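Side-chain contacts in putative nucleoside-diphosphate-sugar epimerase (Staphylococcus aureus subsp. aureus, PDB 3E48), which is of unknown function but, as a putative nucleoside-diphosphate-sugar epimerase with an NAD(P)H-binding Rossmann-type domain, probably binds a dinucleotide cofactor: residues Y171-D176 with Q269-Q274; Y195-Y200 with K263-D268. All blocks are in the same frame, centred on the assembly; numbering follows the deposited sequence.

Interaction 1 of 2, residues Y171-D176 with Q269-Q274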
loop_
_atom_site.group_PDB
_atom_site.type_symbol
_atom_site.label_atom_id
_atom_site.label_comp_id
_atom_site.label_asym_id
_atom_site.label_seq_id
_atom_site.Cartn_x
_atom_site.Cartn_y
_atom_site.Cartn_z
ATOM N N TYR B 171 14.620 0.211 -16.211
ATOM C CA TYR B 171 14.157 -0.913 -17.020
ATOM C C TYR B 171 14.991 -2.164 -16.799
ATOM O O TYR B 171 16.174 -2.078 -16.483
ATOM C CB TYR B 171 14.272 -0.574 -18.504
ATOM C CG TYR B 171 13.208 0.334 -19.055
ATOM C CD1 TYR B 171 12.039 -0.193 -19.601
ATOM C CD2 TYR B 171 13.391 1.716 -19.087
ATOM C CE1 TYR B 171 11.080 0.628 -20.174
ATOM C CE2 TYR B 171 12.435 2.552 -19.655
ATOM C CZ TYR B 171 11.282 1.998 -20.199
ATOM O OH TYR B 171 10.332 2.812 -20.772
ATOM N N ILE B 172 14.374 -3.321 -17.019
ATOM C CA ILE B 172 15.056 -4.607 -16.871
ATOM C C ILE B 172 14.301 -5.661 -17.702
ATOM O O ILE B 172 13.081 -5.574 -17.860
ATOM C CB ILE B 172 15.124 -5.019 -15.372
ATOM C CG1 ILE B 172 15.907 -6.324 -15.213
ATOM C CG2 ILE B 172 13.712 -5.168 -14.799
ATOM C CD1 ILE B 172 16.189 -6.689 -13.768
ATOM N N THR B 173 15.019 -6.639 -18.251
ATOM C CA THR B 173 14.374 -7.673 -19.062
ATOM C C THR B 173 13.667 -8.691 -18.180
ATOM O O THR B 173 13.987 -8.834 -16.998
ATOM C CB THR B 173 15.387 -8.465 -19.931
ATOM O OG1 THR B 173 16.271 -9.203 -19.080
ATOM C CG2 THR B 173 16.190 -7.537 -20.820
ATOM N N ARG B 174 12.695 -9.394 -18.753
ATOM C CA ARG B 174 11.998 -10.420 -17.997
ATOM C C ARG B 174 13.010 -11.521 -17.718
ATOM O O ARG B 174 12.998 -12.131 -16.652
ATOM C CB ARG B 174 10.822 -11.004 -18.785
ATOM C CG ARG B 174 9.662 -10.051 -18.987
ATOM C CD ARG B 174 8.366 -10.816 -19.183
ATOM N NE ARG B 174 7.249 -9.912 -19.428
ATOM C CZ ARG B 174 6.899 -9.464 -20.628
ATOM N NH1 ARG B 174 7.575 -9.843 -21.704
ATOM N NH2 ARG B 174 5.884 -8.620 -20.748
ATOM N N ASN B 175 13.889 -11.778 -18.684
ATOM C CA ASN B 175 14.904 -12.806 -18.501
ATOM C C ASN B 175 15.725 -12.536 -17.242
ATOM O O ASN B 175 15.977 -13.447 -16.448
ATOM C CB ASN B 175 15.836 -12.870 -19.713
ATOM C CG ASN B 175 16.964 -13.871 -19.525
ATOM O OD1 ASN B 175 16.724 -15.065 -19.343
ATOM N ND2 ASN B 175 18.200 -13.386 -19.562
ATOM N N ASP B 176 16.137 -11.283 -17.050
ATOM C CA ASP B 176 16.926 -10.935 -15.871
ATOM C C ASP B 176 16.124 -11.000 -14.574
ATOM O O ASP B 176 16.658 -11.372 -13.525
ATOM C CB ASP B 176 17.565 -9.549 -16.029
ATOM C CG ASP B 176 18.753 -9.560 -16.984
ATOM O OD1 ASP B 176 19.317 -10.649 -17.235
ATOM O OD2 ASP B 176 19.139 -8.480 -17.469
ATOM N N GLN B 269 26.070 -8.800 -14.610
ATOM C CA GLN B 269 25.517 -7.490 -14.927
ATOM C C GLN B 269 24.203 -7.673 -15.679
ATOM O O GLN B 269 24.072 -8.587 -16.492
ATOM C CB GLN B 269 26.492 -6.709 -15.810
ATOM C CG GLN B 269 27.831 -6.378 -15.161
ATOM C CD GLN B 269 27.710 -5.310 -14.095
ATOM O OE1 GLN B 269 27.154 -4.240 -14.337
ATOM N NE2 GLN B 269 28.242 -5.588 -12.912
ATOM N N PRO B 270 23.205 -6.819 -15.408
ATOM C CA PRO B 270 21.934 -6.960 -16.125
ATOM C C PRO B 270 22.139 -6.603 -17.592
ATOM O O PRO B 270 23.053 -5.852 -17.925
ATOM C CB PRO B 270 21.017 -5.971 -15.403
ATOM C CG PRO B 270 21.965 -4.926 -14.901
ATOM C CD PRO B 270 23.119 -5.761 -14.388
ATOM N N GLN B 271 21.302 -7.149 -18.467
ATOM C CA GLN B 271 21.416 -6.865 -19.888
ATOM C C GLN B 271 20.904 -5.464 -20.207
ATOM O O GLN B 271 19.825 -5.072 -19.761
ATOM C CB GLN B 271 20.630 -7.891 -20.705
ATOM C CG GLN B 271 20.872 -7.766 -22.197
ATOM C CD GLN B 271 20.131 -8.812 -23.005
ATOM O OE1 GLN B 271 20.476 -9.077 -24.160
ATOM N NE2 GLN B 271 19.103 -9.405 -22.411
ATOM N N THR B 272 21.687 -4.711 -20.973
ATOM C CA THR B 272 21.319 -3.354 -21.368
ATOM C C THR B 272 20.236 -3.401 -22.434
ATOM O O THR B 272 20.035 -4.432 -23.079
ATOM C CB THR B 272 22.511 -2.614 -21.986
ATOM O OG1 THR B 272 22.871 -3.259 -23.217
ATOM C CG2 THR B 272 23.697 -2.625 -21.043
ATOM N N LEU B 273 19.545 -2.285 -22.635
ATOM C CA LEU B 273 18.507 -2.245 -23.659
ATOM C C LEU B 273 19.130 -2.442 -25.045
ATOM O O LEU B 273 18.586 -3.164 -25.884
ATOM C CB LEU B 273 17.749 -0.914 -23.613
ATOM C CG LEU B 273 16.682 -0.695 -24.692
ATOM C CD1 LEU B 273 15.672 -1.837 -24.685
ATOM C CD2 LEU B 273 15.981 0.627 -24.435
ATOM N N GLN B 274 20.273 -1.802 -25.272
ATOM C CA GLN B 274 20.978 -1.904 -26.551
ATOM C C GLN B 274 21.245 -3.369 -26.893
ATOM O O GLN B 274 20.998 -3.820 -28.014
ATOM C CB GLN B 274 22.318 -1.160 -26.491
ATOM C CG GLN B 274 22.254 0.292 -26.026
ATOM C CD GLN B 274 22.364 0.441 -24.514
ATOM O OE1 GLN B 274 21.433 0.122 -23.773
ATOM N NE2 GLN B 274 23.514 0.928 -24.053
HETATM O O HOH W 1 17.966 -6.232 -18.106
#
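The carboxylate of D176 reaches across to the backbone of Q271, and this one branch carries most of the contact. D176 OD2 accepts from Q271 N at 2.7 Å with an N-H...O angle of 166°, so the bond is short and nearly straight. The donor comes in on the syn side of the carboxylate and lies 15° out of its plane. D176 OD2 also rests against the preceding residue, 3.5 Å from P270 CA, which is where an acceptor in line with the Q271 N-H falls. CG of D176 stands beside its own backbone N, anti to the carbonyl carbon, and from there OD2 projects off the first turn of the helix toward residues 269-274. A water takes a second place on D176 OD2, to which it donates at 2.6 Å. It also donates to Q271 O at 2.7 Å and accepts from T173 N at 3.0 Å, so a single molecule bridges both segments.

The arrangement sits at the C-terminal end of strand 168-172, where the chain turns into helix 174-186 of the Rossmann-type fold. T173 is the N-cap of that helix: its OG1 accepts from D176 N at 2.9 Å. Chi1 of 65° directs OG1 to this amide and leaves CG2 beside the T173 backbone N, facing the other segment. There the side chain of Q271, extended beyond CG, crosses that of T173 at about a right angle, while Q271 CB lies 3.6 Å from D176 OD2. F262 of helix 261-266 packs against both D176 and P270. The other carboxylate oxygen, D176 OD1, has R179 as a long, weak ionic partner one helical turn further on.

Interaction 2 of 2, residues Y195-Y200 with K263-D268; sequences YLLSGY and KQLVND
A helix-on-sheet contact joins the last turn of helix 261-266 to strand 194-203, which runs parallel to strand 134-143 and antiparallel to 168-172 in the sheet of the Rossmann-type fold. L265 supplies the whole helical side of it. One methyl, CD1, meets two strand side chains at equal range: L265 CD1 lies 4.1 Å from Y195 CD1 and 4.1 Å from L197 CD2. The two residues are separated by one position along the strand, and L265 CD1 bridges them.

The methyl approaches Y195 over a ring face, standing 4.0 Å above the plane and displaced toward the rim. This is an apolar contact on the CD1 side of the ring, with the two side chains set obliquely to each other. L197 meets L265 differently, their side chains crossing at about a right angle. Its chi2 of -179° sends CD1 on anti to CA, and the other methyl, CD2, is the one that meets L265 CD1, although the CB of L197 does not itself point at the helix. The Y195 hydroxyl is held by T190 O.

I184 of helix 174-186 touches both Y195 and L265, so this helix adjoins the contact too. On the sheet, L197 packs on V138 and Y195 on T136 of strand 134-143, to which both residues are also joined by backbone hydrogen bonds.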
loop_
_atom_site.group_PDB
_atom_site.type_symbol
_atom_site.label_atom_id
_atom_site.label_comp_id
_atom_site.label_asym_id
_atom_site.label_seq_id
_atom_site.Cartn_x
_atom_site.Cartn_y
_atom_site.Cartn_z
ATOM N N TYR B 195 13.851 -7.328 -1.824
ATOM C CA TYR B 195 14.755 -7.109 -2.945
ATOM C C TYR B 195 14.174 -6.224 -4.036
ATOM O O TYR B 195 12.957 -6.124 -4.201
ATOM C CB TYR B 195 15.130 -8.450 -3.589
ATOM C CG TYR B 195 15.914 -9.379 -2.695
ATOM C CD1 TYR B 195 17.264 -9.150 -2.431
ATOM C CD2 TYR B 195 15.300 -10.477 -2.092
ATOM C CE1 TYR B 195 17.986 -9.992 -1.587
ATOM C CE2 TYR B 195 16.011 -11.322 -1.244
ATOM C CZ TYR B 195 17.356 -11.072 -0.995
ATOM O OH TYR B 195 18.065 -11.888 -0.139
ATOM N N LEU B 196 15.065 -5.579 -4.778
ATOM C CA LEU B 196 14.673 -4.762 -5.920
ATOM C C LEU B 196 15.539 -5.253 -7.069
ATOM O O LEU B 196 16.761 -5.191 -6.996
ATOM C CB LEU B 196 14.950 -3.274 -5.684
ATOM C CG LEU B 196 14.815 -2.394 -6.935
ATOM C CD1 LEU B 196 13.394 -2.446 -7.508
ATOM C CD2 LEU B 196 15.192 -0.968 -6.564
ATOM N N LEU B 197 14.908 -5.771 -8.114
ATOM C CA LEU B 197 15.648 -6.238 -9.273
ATOM C C LEU B 197 15.579 -5.116 -10.302
ATOM O O LEU B 197 14.556 -4.915 -10.959
ATOM C CB LEU B 197 15.028 -7.531 -9.818
ATOM C CG LEU B 197 15.067 -8.715 -8.838
ATOM C CD1 LEU B 197 14.453 -9.954 -9.484
ATOM C CD2 LEU B 197 16.513 -8.994 -8.439
ATOM N N SER B 198 16.673 -4.369 -10.409
ATOM C CA SER B 198 16.754 -3.245 -11.333
ATOM C C SER B 198 17.783 -3.496 -12.433
ATOM O O SER B 198 18.700 -4.302 -12.266
ATOM C CB SER B 198 17.113 -1.967 -10.565
ATOM O OG SER B 198 18.378 -2.086 -9.926
ATOM N N GLY B 199 17.613 -2.817 -13.563
ATOM C CA GLY B 199 18.537 -2.972 -14.674
ATOM C C GLY B 199 19.269 -1.668 -14.937
ATOM O O GLY B 199 20.323 -1.420 -14.356
ATOM N N TYR B 200 18.718 -0.836 -15.818
ATOM C CA TYR B 200 19.326 0.454 -16.122
ATOM C C TYR B 200 18.276 1.552 -16.213
ATOM O O TYR B 200 17.173 1.333 -16.719
ATOM C CB TYR B 200 20.107 0.397 -17.442
ATOM C CG TYR B 200 21.185 -0.656 -17.453
ATOM C CD1 TYR B 200 20.904 -1.960 -17.859
ATOM C CD2 TYR B 200 22.475 -0.368 -16.992
ATOM C CE1 TYR B 200 21.873 -2.953 -17.802
ATOM C CE2 TYR B 200 23.455 -1.356 -16.932
ATOM C CZ TYR B 200 23.145 -2.645 -17.336
ATOM O OH TYR B 200 24.094 -3.635 -17.254
ATOM N N LYS B 263 23.078 -8.014 -9.186
ATOM C CA LYS B 263 24.480 -8.407 -9.251
ATOM C C LYS B 263 24.877 -9.298 -8.078
ATOM O O LYS B 263 25.619 -10.261 -8.251
ATOM C CB LYS B 263 25.370 -7.158 -9.288
ATOM C CG LYS B 263 26.824 -7.426 -9.670
ATOM C CD LYS B 263 27.653 -7.908 -8.491
ATOM C CE LYS B 263 27.804 -6.810 -7.443
ATOM N NZ LYS B 263 28.586 -7.269 -6.260
ATOM N N GLN B 264 24.383 -8.986 -6.885
ATOM C CA GLN B 264 24.726 -9.789 -5.715
ATOM C C GLN B 264 24.062 -11.163 -5.755
ATOM O O GLN B 264 24.607 -12.136 -5.239
ATOM C CB GLN B 264 24.333 -9.059 -4.429
ATOM C CG GLN B 264 24.985 -7.681 -4.302
ATOM C CD GLN B 264 24.706 -7.016 -2.970
ATOM O OE1 GLN B 264 23.586 -7.064 -2.461
ATOM N NE2 GLN B 264 25.721 -6.370 -2.408
ATOM N N LEU B 265 22.888 -11.241 -6.374
ATOM C CA LEU B 265 22.163 -12.505 -6.465
ATOM C C LEU B 265 22.599 -13.392 -7.628
ATOM O O LEU B 265 22.803 -14.596 -7.454
ATOM C CB LEU B 265 20.659 -12.243 -6.579
ATOM C CG LEU B 265 19.969 -11.710 -5.322
ATOM C CD1 LEU B 265 18.548 -11.258 -5.657
ATOM C CD2 LEU B 265 19.952 -12.801 -4.254
ATOM N N VAL B 266 22.738 -12.799 -8.810
ATOM C CA VAL B 266 23.107 -13.551 -10.005
ATOM C C VAL B 266 24.592 -13.495 -10.354
ATOM O O VAL B 266 25.048 -14.210 -11.245
ATOM C CB VAL B 266 22.301 -13.065 -11.238
ATOM C CG1 VAL B 266 20.824 -12.937 -10.880
ATOM C CG2 VAL B 266 22.849 -11.749 -11.732
ATOM N N ASN B 267 25.339 -12.642 -9.658
ATOM C CA ASN B 267 26.772 -12.495 -9.896
ATOM C C ASN B 267 27.059 -12.140 -11.360
ATOM O O ASN B 267 27.961 -12.692 -11.991
ATOM C CB ASN B 267 27.511 -13.786 -9.507
ATOM C CG ASN B 267 27.203 -14.236 -8.082
ATOM O OD1 ASN B 267 26.098 -14.692 -7.788
ATOM N ND2 ASN B 267 28.181 -14.103 -7.192
ATOM N N ASP B 268 26.283 -11.206 -11.896
ATOM C CA ASP B 268 26.458 -10.780 -13.276
ATOM C C ASP B 268 25.818 -9.413 -13.462
ATOM O O ASP B 268 25.128 -8.920 -12.571
ATOM C CB ASP B 268 25.829 -11.813 -14.224
ATOM C CG ASP B 268 26.066 -11.491 -15.688
ATOM O OD1 ASP B 268 27.148 -10.960 -16.023
ATOM O OD2 ASP B 268 25.174 -11.790 -16.511
#

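Overall arrangement
Interactions 1 and 2 lie with their centres 10 Å apart on the same side of the chain's centre, and along the chain the segments of interaction 2 fall between those of interaction 1. Y200 links them directly: its OH is 2.5 Å from P270 O, a probable hydrogen bond, and its O is 2.8 Å from Y171 N, where strands 168-172 and 194-203 pair antiparallel. G199 and Y200 both face Y171 in a classic beta bulge. Helix 174-186 joins the contacts a second way, because R179, the weak partner of D176, also forms a salt bridge with D268.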